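Local coordinates for uncharacterized protein DUF1185 (Bordetella bronchiseptica RB50, PDB 3BYQ) that is of unknown function but adopts a variant of the Bacillus chorismate mutase fold and may take part in amino-acid metabolism, at residues I5-R10 with G61-T66. Numbering follows the deposited sequence.
Sequences IEIRKR and GTLLAT
Thr62 O, the carbonyl just before the Leu63 that meets Arg10, is gripped twice. The helical Thr66 N lies 2.9 Å from Thr62 O, and Thr66 OG1 donates to this same Thr62 O at 2.8 Å from the opposite face of the carbonyl plane. The hydroxyl comes in from above that plane (C=O...OG1 144°), not on a lone pair, and supplements the i to i+4 backbone bond from Thr66 N, all within helix 51-72.

Across the contact no hydrogen bond forms. Leu63 instead lays its CD2 methyl over one face of the Arg10 guanidinium, offset toward the rim, with Leu63 CD2 3.6 Å from Arg10 NH1. Its CG stands anti to the backbone N (chi1 -178°), which carries the branch out to this position. Leu64 approaches the same group obliquely, its CD2 4.0 Å from Arg10 NE. Arg10 itself reaches the helix through an otherwise extended chain that bends at chi3 (68°). A looser apolar touch, Ile7 CD1 to Leu63 CD2 at 4.2 Å, extends the patch along strand 7-17.

The axes of strand 7-10 and helix 61-66 come no closer than 12.7 Å, a gap that the long Arg10 side chain spans. The contact is small, burying 149 Å² summed over both sides. Arg10 NH2 forms a salt bridge with Glu67, one turn on from Leu63, while Arg10 also pairs by its backbone with a strand of a neighbouring subunit. The chemistry thus implies a division of labour: Glu67 probably offsets the arginine's charge and helps fix its orientation, and leucine methyls supply van der Waals contact, tying the strand through which the sheet continues into the neighbouring subunit to helix 51-72.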
loop_
_atom_site.group_PDB
_atom_site.type_symbol
_atom_site.label_atom_id
_atom_site.label_comp_id
_atom_site.label_asym_id
_atom_site.label_seq_id
_atom_site.Cartn_x
_atom_site.Cartn_y
_atom_site.Cartn_z
ATOM N N ILE B 5 29.226 8.384 5.878
ATOM C CA ILE B 5 28.534 7.474 4.947
ATOM C C ILE B 5 28.728 6.040 5.347
ATOM O O ILE B 5 29.811 5.493 5.227
ATOM C CB ILE B 5 29.002 7.675 3.509
ATOM C CG1 ILE B 5 28.818 9.143 3.091
ATOM C CG2 ILE B 5 28.232 6.712 2.558
ATOM C CD1 ILE B 5 29.287 9.415 1.660
ATOM N N GLU B 6 27.655 5.436 5.837
ATOM C CA GLU B 6 27.677 4.024 6.246
ATOM C C GLU B 6 26.552 3.295 5.532
ATOM O O GLU B 6 25.403 3.497 5.843
ATOM C CB GLU B 6 27.498 3.909 7.749
ATOM C CG GLU B 6 28.596 4.596 8.516
ATOM C CD GLU B 6 28.338 4.639 10.006
ATOM O OE1 GLU B 6 27.326 4.079 10.489
ATOM O OE2 GLU B 6 29.157 5.258 10.697
ATOM N N ILE B 7 26.918 2.420 4.601
ATOM C CA ILE B 7 25.930 1.690 3.764
ATOM C C ILE B 7 25.480 0.360 4.397
ATOM O O ILE B 7 26.302 -0.515 4.704
ATOM C CB ILE B 7 26.522 1.398 2.357
ATOM C CG1 ILE B 7 27.025 2.675 1.683
ATOM C CG2 ILE B 7 25.484 0.677 1.439
ATOM C CD1 ILE B 7 27.808 2.420 0.412
ATOM N N ARG B 8 24.169 0.203 4.549
ATOM C CA ARG B 8 23.587 -1.017 5.069
ATOM C C ARG B 8 23.353 -2.016 3.936
ATOM O O ARG B 8 23.679 -3.186 4.017
ATOM C CB ARG B 8 22.269 -0.721 5.796
ATOM C CG ARG B 8 21.655 -1.996 6.326
ATOM C CD ARG B 8 20.542 -1.793 7.324
ATOM N NE ARG B 8 19.378 -1.091 6.818
ATOM C CZ ARG B 8 18.307 -1.664 6.289
ATOM N NH1 ARG B 8 18.264 -2.953 6.104
ATOM N NH2 ARG B 8 17.293 -0.910 5.889
ATOM N N LYS B 9 22.724 -1.505 2.889
ATOM C CA LYS B 9 22.396 -2.322 1.716
ATOM C C LYS B 9 22.250 -1.498 0.485
ATOM O O LYS B 9 22.112 -0.285 0.547
ATOM C CB LYS B 9 21.135 -3.165 1.967
ATOM C CG LYS B 9 19.899 -2.387 2.127
ATOM C CD LYS B 9 18.757 -3.267 2.636
ATOM C CE LYS B 9 18.287 -4.287 1.651
ATOM N NZ LYS B 9 17.246 -5.186 2.335
ATOM N N ARG B 10 22.301 -2.193 -0.635
ATOM C CA ARG B 10 22.202 -1.585 -1.956
ATOM C C ARG B 10 21.327 -2.458 -2.832
ATOM O O ARG B 10 21.198 -3.659 -2.600
ATOM C CB ARG B 10 23.595 -1.506 -2.584
ATOM C CG ARG B 10 24.526 -0.468 -1.992
ATOM C CD ARG B 10 25.919 -0.620 -2.517
ATOM N NE ARG B 10 26.016 -0.292 -3.939
ATOM C CZ ARG B 10 27.105 -0.403 -4.679
ATOM N NH1 ARG B 10 28.252 -0.737 -4.132
ATOM N NH2 ARG B 10 27.041 -0.121 -5.976
ATOM N N GLY B 61 27.515 9.190 -4.944
ATOM C CA GLY B 61 27.011 9.477 -6.297
ATOM C C GLY B 61 27.891 8.789 -7.330
ATOM O O GLY B 61 27.418 8.109 -8.259
ATOM N N THR B 62 29.200 8.947 -7.169
ATOM C CA THR B 62 30.158 8.346 -8.122
ATOM C C THR B 62 30.067 6.824 -8.127
ATOM O O THR B 62 30.045 6.195 -9.167
ATOM C CB THR B 62 31.593 8.819 -7.834
ATOM O OG1 THR B 62 31.609 10.249 -7.926
ATOM C CG2 THR B 62 32.594 8.201 -8.820
ATOM N N LEU B 63 29.960 6.257 -6.949
ATOM C CA LEU B 63 29.865 4.814 -6.818
ATOM C C LEU B 63 28.663 4.252 -7.598
ATOM O O LEU B 63 28.758 3.276 -8.376
ATOM C CB LEU B 63 29.723 4.450 -5.328
ATOM C CG LEU B 63 29.654 2.948 -5.026
ATOM C CD1 LEU B 63 31.015 2.231 -5.267
ATOM C CD2 LEU B 63 29.104 2.739 -3.612
ATOM N N LEU B 64 27.514 4.855 -7.359
ATOM C CA LEU B 64 26.243 4.381 -7.958
ATOM C C LEU B 64 26.208 4.641 -9.450
ATOM O O LEU B 64 25.747 3.805 -10.233
ATOM C CB LEU B 64 25.030 5.031 -7.273
ATOM C CG LEU B 64 24.937 4.805 -5.749
ATOM C CD1 LEU B 64 23.619 5.388 -5.179
ATOM C CD2 LEU B 64 25.086 3.390 -5.335
ATOM N N ALA B 65 26.713 5.800 -9.848
ATOM C CA ALA B 65 26.701 6.161 -11.272
ATOM C C ALA B 65 27.611 5.213 -12.028
ATOM O O ALA B 65 27.294 4.774 -13.107
ATOM C CB ALA B 65 27.124 7.656 -11.496
ATOM N N THR B 66 28.755 4.917 -11.446
ATOM C CA THR B 66 29.722 3.978 -12.074
ATOM C C THR B 66 29.112 2.600 -12.251
ATOM O O THR B 66 29.261 1.959 -13.290
ATOM C CB THR B 66 31.044 3.909 -11.280
ATOM O OG1 THR B 66 31.604 5.236 -11.231
ATOM C CG2 THR B 66 32.028 2.983 -11.930
#